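G/U mismatch-specific DNA glycosylase (Deinococcus radiodurans, PDB 2C2Q) is a DNA glycosylase of the uracil-DNA glycosylase superfamily, an alpha/beta protein with helices packed about a central, mainly parallel sheet. Local coordinates at residues A[40-44]-A[45-49]; A[73-77]-A[78-82]; A[108-112]-A[113-117]. The protein carries 1 engineered substitution. All coordinates share one frame; numbering follows the deposited sequence.

How the interactions relate
All three interactions are local, each joining consecutive residues at the end of a helix or helical turn. Interactions 1 and 3 follow helices 37-42 and 103-113 and lie on opposite sides of the chain's centre, their own centres about 24 Å apart; interaction 2 takes a 3-10 turn into the edge strand 80-84. Chemistry follows place. Small methyls meet in interaction 1, backbone bonds and buried leucines build interaction 2, and interaction 3 carries an exposed salt bridge and a partly exposed ring pair. Interactions 1 and 2 touch directly, Tyr45 CG lying 3.7 Å from Leu82 CD1, whereas interaction 3 stays about 7 Å from interaction 2 at the nearest atoms.

Interaction 1 of 3, residues A[40-44]-A[45-49]; sequences ARARA and YYANP
Arg43 N donates to Ala40 O at 3.1 Å, and this bond helps close the turn after which the chain doubles back to set Ala47 against Ala42. A second backbone bond also returns into the last turn, and Arg43 takes a positive phi of 53°, which together make a Schellman motif at the end of helix 37-42. The methyls then do the touching: Ala42 CB meets Ala47 CB at 4.2 Å, and Ala44 CB stands 4.5 Å from the same Ala47 CB. Alanine suits all three positions, since a single methyl lets the returning chain approach the helix end closely.

In this uracil-DNA glycosylase superfamily fold the stretch carries the chain from helix 37-42 through a loop toward helix 53-59. The return is tied to the helix by Ala47 N, which bonds Ser39 OG. At the bend itself Tyr45 turns away from the alanines, its CG beside its own backbone N and anti to the carbonyl carbon (chi1 -77°). The ring therefore leans back obliquely over the preceding peptide, with Tyr45 CD2 3.6 Å from Ala44 C. Tyr45 N, in that peptide, is buried and has no partner in the model.

Farther out, Tyr45 OH is hydrogen-bonded to Pro19 O, and an acetate ion, probably from the crystallisation liquor, lies about 3 Å from the Tyr45 side chain. Tyr46 points away from residues 40-44, its ring stacked on Phe53 and its hydroxyl hydrogen-bonded to Thr121 OG1.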
loop_
_atom_site.group_PDB
_atom_site.type_symbol
_atom_site.label_atom_id
_atom_site.label_comp_id
_atom_site.label_asym_id
_atom_site.label_seq_id
_atom_site.Cartn_x
_atom_site.Cartn_y
_atom_site.Cartn_z
ATOM N N ALA A 40 -3.134 14.416 2.136
ATOM C CA ALA A 40 -4.425 14.865 1.557
ATOM C C ALA A 40 -4.281 16.292 1.000
ATOM O O ALA A 40 -4.709 16.578 -0.103
ATOM C CB ALA A 40 -5.483 14.814 2.580
ATOM N N ARG A 41 -3.677 17.199 1.782
ATOM C CA ARG A 41 -3.453 18.563 1.306
ATOM C C ARG A 41 -2.551 18.658 0.119
ATOM O O ARG A 41 -2.858 19.406 -0.805
ATOM C CB ARG A 41 -2.947 19.446 2.432
ATOM C CG ARG A 41 -4.029 19.622 3.455
ATOM C CD ARG A 41 -3.763 20.748 4.413
ATOM N NE ARG A 41 -2.425 20.652 5.001
ATOM C CZ ARG A 41 -2.110 19.881 6.037
ATOM N NH1 ARG A 41 -3.029 19.112 6.621
ATOM N NH2 ARG A 41 -0.874 19.899 6.497
ATOM N N ALA A 42 -1.477 17.851 0.093
ATOM C CA ALA A 42 -0.575 17.781 -1.053
ATOM C C ALA A 42 -1.182 16.979 -2.243
ATOM O O ALA A 42 -0.597 16.994 -3.307
ATOM C CB ALA A 42 0.750 17.146 -0.639
ATOM N N ARG A 43 -2.313 16.298 -2.030
ATOM C CA ARG A 43 -2.881 15.405 -3.036
ATOM C C ARG A 43 -1.772 14.418 -3.478
ATOM O O ARG A 43 -1.483 14.260 -4.658
ATOM C CB ARG A 43 -3.450 16.193 -4.264
ATOM C CG ARG A 43 -4.784 16.879 -3.879
ATOM C CD ARG A 43 -5.404 17.581 -5.074
ATOM N NE ARG A 43 -6.387 18.597 -4.689
ATOM C CZ ARG A 43 -6.928 19.500 -5.529
ATOM N NH1 ARG A 43 -6.604 19.529 -6.815
ATOM N NH2 ARG A 43 -7.811 20.389 -5.073
ATOM N N ALA A 44 -1.142 13.751 -2.513
ATOM C CA ALA A 44 -0.065 12.788 -2.828
ATOM C C ALA A 44 -0.121 11.642 -1.782
ATOM O O ALA A 44 -1.124 11.520 -1.032
ATOM C CB ALA A 44 1.315 13.528 -2.835
ATOM N N TYR A 45 0.929 10.805 -1.732
ATOM C CA TYR A 45 0.989 9.703 -0.760
ATOM C C TYR A 45 2.219 9.896 0.079
ATOM O O TYR A 45 3.230 10.328 -0.482
ATOM C CB TYR A 45 1.068 8.352 -1.473
ATOM C CG TYR A 45 -0.267 7.860 -2.044
ATOM C CD1 TYR A 45 -1.020 6.859 -1.395
ATOM C CD2 TYR A 45 -0.766 8.423 -3.232
ATOM C CE1 TYR A 45 -2.269 6.398 -1.973
ATOM C CE2 TYR A 45 -1.979 7.991 -3.779
ATOM C CZ TYR A 45 -2.713 6.978 -3.138
ATOM O OH TYR A 45 -3.903 6.519 -3.702
ATOM N N TYR A 46 2.117 9.481 1.346
ATOM C CA TYR A 46 3.231 9.462 2.334
ATOM C C TYR A 46 4.045 10.744 2.205
ATOM O O TYR A 46 5.303 10.698 2.035
ATOM C CB TYR A 46 4.090 8.206 2.089
ATOM C CG TYR A 46 3.274 6.948 2.132
ATOM C CD1 TYR A 46 2.848 6.379 3.366
ATOM C CD2 TYR A 46 2.897 6.321 0.950
ATOM C CE1 TYR A 46 2.060 5.236 3.385
ATOM C CE2 TYR A 46 2.115 5.162 0.941
ATOM C CZ TYR A 46 1.674 4.612 2.161
ATOM O OH TYR A 46 0.896 3.489 2.216
ATOM N N ALA A 47 3.321 11.884 2.249
ATOM C CA ALA A 47 3.908 13.187 2.003
ATOM C C ALA A 47 4.529 13.858 3.246
ATOM O O ALA A 47 5.207 14.886 3.105
ATOM C CB ALA A 47 2.881 14.154 1.307
ATOM N N ASN A 48 4.249 13.333 4.437
ATOM C CA ASN A 48 4.875 13.839 5.669
ATOM C C ASN A 48 6.363 13.591 5.492
ATOM O O ASN A 48 6.805 12.478 5.215
ATOM C CB ASN A 48 4.339 13.115 6.888
ATOM C CG ASN A 48 5.026 13.552 8.179
ATOM O OD1 ASN A 48 6.225 13.837 8.181
ATOM N ND2 ASN A 48 4.278 13.605 9.257
ATOM N N PRO A 49 7.141 14.659 5.571
ATOM C CA PRO A 49 8.548 14.559 5.217
ATOM C C PRO A 49 9.331 13.603 6.137
ATOM O O PRO A 49 10.392 13.168 5.743
ATOM C CB PRO A 49 9.069 15.986 5.399
ATOM C CG PRO A 49 7.861 16.846 5.392
ATOM C CD PRO A 49 6.726 16.022 5.973
#

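Interaction 2 of 3, residues A[73-77]-A[78-82]; sequences ATLPQ and YGLGL
Leu75 O sits at the hub of the turn, accepting Tyr78 N at 2.9 Å and Leu80 N at 3.1 Å from opposite faces of its carbonyl plane, while Gly79 N bonds Pro76 O one residue on. Each donor to Leu75 O lies about 50° out of that plane, so neither is on a lone pair. Gly79 has a positive phi of 75°, a conformation that glycine, without a CB, adopts most easily, and here the chain swings into strand 80-84.

The Pro76 ring lies against Leu80 O, with Pro76 CD 3.5 Å from that oxygen. The 3.0 Å approach of Leu80 O to Pro76 N is no hydrogen bond, since proline has no N-H; Leu80 O also touches Pro76 CA in a CA-H...O contact. On the buried side Leu75 CB rests 3.8 Å from Leu80 CB. The branch beyond it crosses Leu82 at about a right angle, Leu75 CD1 meeting Leu82 CD1 at 3.7 Å. Helix 53-59 packs on this pair through Trp54 and Phe53, and Leu80 and Leu82 reach Leu30 on strand 28-32.

On the outer side Gln77 CG lies 3.6 Å from the centroid of the Tyr78 ring, almost on the ring normal, in a CH-pi contact. Its chi1 of 77° sets CG between backbone N and carbonyl carbon, and the extended chain then runs alongside the tyrosine. The polar amide can thus remain on the solvent-exposed side while the CG methylene covers one face of the ring. One carbonyl, Leu75 O, holds both the last helical residue and the first strand residue, setting the leucines toward the interior with no polar side chain needed to close the turn.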
loop_
_atom_site.group_PDB
_atom_site.type_symbol
_atom_site.label_atom_id
_atom_site.label_comp_id
_atom_site.label_asym_id
_atom_site.label_seq_id
_atom_site.Cartn_x
_atom_site.Cartn_y
_atom_site.Cartn_z
ATOM N N ALA A 73 2.326 8.971 -8.826
ATOM C CA ALA A 73 1.634 8.357 -9.944
ATOM C C ALA A 73 2.517 7.708 -11.003
ATOM O O ALA A 73 2.006 7.009 -11.879
ATOM C CB ALA A 73 0.583 9.335 -10.622
ATOM N N THR A 74 3.851 7.925 -10.920
ATOM C CA THR A 74 4.764 7.345 -11.855
ATOM C C THR A 74 5.134 5.915 -11.480
ATOM O O THR A 74 5.765 5.196 -12.253
ATOM C CB THR A 74 6.044 8.195 -11.978
ATOM O OG1 THR A 74 6.797 8.115 -10.740
ATOM C CG2 THR A 74 5.743 9.718 -12.200
ATOM N N LEU A 75 4.705 5.482 -10.297
ATOM C CA LEU A 75 5.103 4.176 -9.835
ATOM C C LEU A 75 4.817 3.004 -10.790
ATOM O O LEU A 75 5.545 1.996 -10.743
ATOM C CB LEU A 75 4.481 3.863 -8.449
ATOM C CG LEU A 75 5.124 4.566 -7.232
ATOM C CD1 LEU A 75 4.360 4.164 -5.962
ATOM C CD2 LEU A 75 6.607 4.142 -7.135
ATOM N N PRO A 76 3.744 3.043 -11.591
ATOM C CA PRO A 76 3.507 1.910 -12.492
ATOM C C PRO A 76 4.629 1.605 -13.483
ATOM O O PRO A 76 4.702 0.463 -13.966
ATOM C CB PRO A 76 2.204 2.290 -13.240
ATOM C CG PRO A 76 1.494 3.156 -12.257
ATOM C CD PRO A 76 2.595 3.992 -11.626
ATOM N N GLN A 77 5.471 2.577 -13.777
ATOM C CA GLN A 77 6.595 2.331 -14.675
ATOM C C GLN A 77 7.586 1.316 -14.013
ATOM O O GLN A 77 8.418 0.698 -14.674
ATOM C CB GLN A 77 7.247 3.651 -15.077
ATOM C CG GLN A 77 8.156 4.286 -14.019
ATOM C CD GLN A 77 8.791 5.531 -14.471
ATOM O OE1 GLN A 77 9.225 5.654 -15.653
ATOM N NE2 GLN A 77 8.907 6.490 -13.542
ATOM N N TYR A 78 7.449 1.149 -12.709
ATOM C CA TYR A 78 8.250 0.189 -11.925
ATOM C C TYR A 78 7.410 -0.999 -11.507
ATOM O O TYR A 78 7.850 -1.831 -10.716
ATOM C CB TYR A 78 8.872 0.925 -10.702
ATOM C CG TYR A 78 9.700 2.127 -11.101
ATOM C CD1 TYR A 78 10.688 2.008 -12.056
ATOM C CD2 TYR A 78 9.505 3.378 -10.503
ATOM C CE1 TYR A 78 11.472 3.097 -12.440
ATOM C CE2 TYR A 78 10.267 4.450 -10.872
ATOM C CZ TYR A 78 11.243 4.310 -11.848
ATOM O OH TYR A 78 12.023 5.388 -12.200
ATOM N N GLY A 79 6.190 -1.078 -12.038
ATOM C CA GLY A 79 5.228 -2.115 -11.705
ATOM C C GLY A 79 4.534 -1.997 -10.343
ATOM O O GLY A 79 3.929 -2.950 -9.855
ATOM N N LEU A 80 4.551 -0.788 -9.785
ATOM C CA LEU A 80 3.949 -0.526 -8.477
ATOM C C LEU A 80 2.708 0.377 -8.621
ATOM O O LEU A 80 2.694 1.279 -9.472
ATOM C CB LEU A 80 4.931 0.172 -7.548
ATOM C CG LEU A 80 5.769 -0.765 -6.634
ATOM C CD1 LEU A 80 6.527 -1.825 -7.534
ATOM C CD2 LEU A 80 6.693 0.051 -5.789
ATOM N N GLY A 81 1.726 0.115 -7.778
ATOM C CA GLY A 81 0.525 0.972 -7.623
ATOM C C GLY A 81 0.244 1.302 -6.165
ATOM O O GLY A 81 0.969 0.850 -5.239
ATOM N N LEU A 82 -0.851 2.026 -5.939
ATOM C CA LEU A 82 -1.130 2.592 -4.637
ATOM C C LEU A 82 -2.629 2.712 -4.439
ATOM O O LEU A 82 -3.381 3.097 -5.389
ATOM C CB LEU A 82 -0.569 4.022 -4.476
ATOM C CG LEU A 82 0.966 4.169 -4.483
ATOM C CD1 LEU A 82 1.292 5.619 -4.582
ATOM C CD2 LEU A 82 1.463 3.511 -3.117
#

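Interaction 3 of 3, residues A[108-112]-A[113-117]; sequences RKVEH and YRPRI
The His112 imidazole stands edge-on to one face of the Tyr113 ring, with His112 CD2 3.4 Å above the ring plane and over its centre. The planes are 88° apart, a T-shaped pair between neighbours in sequence. His112 CG lies anti to its backbone N (chi1 177°), whereas Tyr113 CG lies beside its own, and this difference turns the CD2 edge of the imidazole onto the face of the phenol. Lys109 O comes to the ring obliquely, 3.1 Å from Tyr113 CD2. The ring itself leans on Leu22.

The guanidinium of Arg114 is another flat group, and it is met at its edge. Glu111 OE2 lies near its plane and takes an almost straight bond from Arg114 NH2, a salt bridge whose modelled length is unusually short and should not be pressed. Arg114 NE adds a weak bond to Glu111 O at 2.8 Å. The carboxylate is turned 69° from the guanidinium plane, too steep for a coplanar, two-pronged pair, which leaves OE2 to take both the straight bond from NH2 and a weak one from NE. Both chains bend at chi2 and run side by side, which suits two charged residues at an exposed surface.

Regular backbone bonds carry the helix to its end: Tyr113 N to Lys109 O at 2.9 Å and Arg114 N to Val110 O at 2.8 Å. Arg114 then takes a positive phi. Pro115, lacking an N-H, follows without interrupting a helical bond, its CD 4.3 Å from Val110 CG1. Such a turn ends helix 103-113 and leads into strand 117-120, the helix-to-strand step of a beta-alpha-beta crossover whose first strand is 80-84.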
loop_
_atom_site.group_PDB
_atom_site.type_symbol
_atom_site.label_atom_id
_atom_site.label_comp_id
_atom_site.label_asym_id
_atom_site.label_seq_id
_atom_site.Cartn_x
_atom_site.Cartn_y
_atom_site.Cartn_z
ATOM N N ARG A 108 -12.739 -5.220 -4.186
ATOM C CA ARG A 108 -13.226 -5.114 -5.581
ATOM C C ARG A 108 -12.155 -4.657 -6.567
ATOM O O ARG A 108 -12.062 -5.166 -7.675
ATOM C CB ARG A 108 -14.418 -4.188 -5.680
ATOM C CG ARG A 108 -15.642 -4.754 -5.001
ATOM C CD ARG A 108 -16.763 -3.714 -4.702
ATOM N NE ARG A 108 -17.197 -2.938 -5.862
ATOM C CZ ARG A 108 -17.189 -1.604 -5.926
ATOM N NH1 ARG A 108 -16.761 -0.890 -4.879
ATOM N NH2 ARG A 108 -17.606 -0.978 -7.036
ATOM N N LYS A 109 -11.337 -3.687 -6.148
ATOM C CA LYS A 109 -10.233 -3.255 -6.944
ATOM C C LYS A 109 -9.203 -4.395 -7.164
ATOM O O LYS A 109 -8.637 -4.510 -8.212
ATOM C CB LYS A 109 -9.572 -2.029 -6.290
ATOM C CG LYS A 109 -10.467 -0.779 -6.294
ATOM C CD LYS A 109 -9.907 0.282 -5.320
ATOM C CE LYS A 109 -10.920 1.329 -5.078
ATOM N NZ LYS A 109 -10.443 2.351 -4.038
ATOM N N VAL A 110 -8.884 -5.146 -6.111
ATOM C CA VAL A 110 -7.879 -6.175 -6.212
ATOM C C VAL A 110 -8.348 -7.254 -7.208
ATOM O O VAL A 110 -7.554 -7.764 -7.981
ATOM C CB VAL A 110 -7.583 -6.777 -4.855
ATOM C CG1 VAL A 110 -6.654 -7.973 -4.987
ATOM C CG2 VAL A 110 -6.892 -5.724 -3.973
ATOM N N GLU A 111 -9.635 -7.534 -7.154
ATOM C CA GLU A 111 -10.271 -8.568 -8.000
ATOM C C GLU A 111 -10.225 -8.116 -9.450
ATOM O O GLU A 111 -10.030 -8.918 -10.353
ATOM C CB GLU A 111 -11.727 -8.779 -7.585
ATOM C CG GLU A 111 -12.521 -9.677 -8.565
ATOM C CD GLU A 111 -11.838 -11.013 -8.882
ATOM O OE1 GLU A 111 -11.233 -11.633 -7.967
ATOM O OE2 GLU A 111 -11.904 -11.468 -10.058
ATOM N N HIS A 112 -10.481 -6.829 -9.651
ATOM C CA HIS A 112 -10.456 -6.239 -10.973
ATOM C C HIS A 112 -9.053 -6.155 -11.566
ATOM O O HIS A 112 -8.790 -6.674 -12.668
ATOM C CB HIS A 112 -11.180 -4.875 -10.979
ATOM C CG HIS A 112 -11.119 -4.203 -12.310
ATOM N ND1 HIS A 112 -11.951 -4.556 -13.362
ATOM C CD2 HIS A 112 -10.261 -3.284 -12.806
ATOM C CE1 HIS A 112 -11.629 -3.844 -14.428
ATOM N NE2 HIS A 112 -10.618 -3.056 -14.110
ATOM N N TYR A 113 -8.104 -5.541 -10.849
ATOM C CA TYR A 113 -6.766 -5.281 -11.386
ATOM C C TYR A 113 -5.770 -6.445 -11.228
ATOM O O TYR A 113 -4.749 -6.469 -11.918
ATOM C CB TYR A 113 -6.210 -4.054 -10.667
ATOM C CG TYR A 113 -6.955 -2.802 -11.007
ATOM C CD1 TYR A 113 -6.831 -2.248 -12.301
ATOM C CD2 TYR A 113 -7.757 -2.138 -10.055
ATOM C CE1 TYR A 113 -7.523 -1.075 -12.630
ATOM C CE2 TYR A 113 -8.437 -0.972 -10.391
ATOM C CZ TYR A 113 -8.302 -0.454 -11.655
ATOM O OH TYR A 113 -8.954 0.713 -12.036
ATOM N N ARG A 114 -6.056 -7.368 -10.296
ATOM C CA ARG A 114 -5.199 -8.564 -10.169
ATOM C C ARG A 114 -3.679 -8.273 -10.065
ATOM O O ARG A 114 -2.861 -8.882 -10.758
ATOM C CB ARG A 114 -5.465 -9.524 -11.355
ATOM C CG ARG A 114 -6.887 -10.026 -11.435
ATOM C CD ARG A 114 -7.348 -10.791 -10.214
ATOM N NE ARG A 114 -8.694 -11.343 -10.374
ATOM C CZ ARG A 114 -8.979 -12.471 -11.056
ATOM N NH1 ARG A 114 -8.021 -13.180 -11.633
ATOM N NH2 ARG A 114 -10.238 -12.890 -11.169
ATOM N N PRO A 115 -3.249 -7.378 -9.164
ATOM C CA PRO A 115 -1.793 -7.171 -8.989
ATOM C C PRO A 115 -1.129 -8.467 -8.457
ATOM O O PRO A 115 -1.838 -9.279 -7.828
ATOM C CB PRO A 115 -1.729 -6.068 -7.922
ATOM C CG PRO A 115 -3.007 -6.267 -7.130
ATOM C CD PRO A 115 -4.062 -6.641 -8.184
ATOM N N ARG A 116 0.171 -8.649 -8.684
ATOM C CA ARG A 116 0.838 -9.896 -8.203
ATOM C C ARG A 116 0.930 -9.913 -6.668
ATOM O O ARG A 116 0.856 -10.993 -6.053
ATOM C CB ARG A 116 2.219 -10.072 -8.834
ATOM C CG ARG A 116 2.207 -10.351 -10.396
ATOM C CD ARG A 116 1.228 -11.447 -10.863
ATOM N NE ARG A 116 1.292 -12.640 -10.045
ATOM C CZ ARG A 116 2.230 -13.590 -10.159
ATOM N NH1 ARG A 116 3.190 -13.490 -11.103
ATOM N NH2 ARG A 116 2.215 -14.618 -9.298
ATOM N N ILE A 117 1.077 -8.721 -6.073
ATOM C CA ILE A 117 1.220 -8.606 -4.615
ATOM C C ILE A 117 0.371 -7.444 -4.140
ATOM O O ILE A 117 0.316 -6.416 -4.832
ATOM C CB ILE A 117 2.672 -8.362 -4.191
ATOM C CG1 ILE A 117 3.609 -9.503 -4.718
ATOM C CG2 ILE A 117 2.709 -8.253 -2.652
ATOM C CD1 ILE A 117 5.038 -9.063 -4.745
#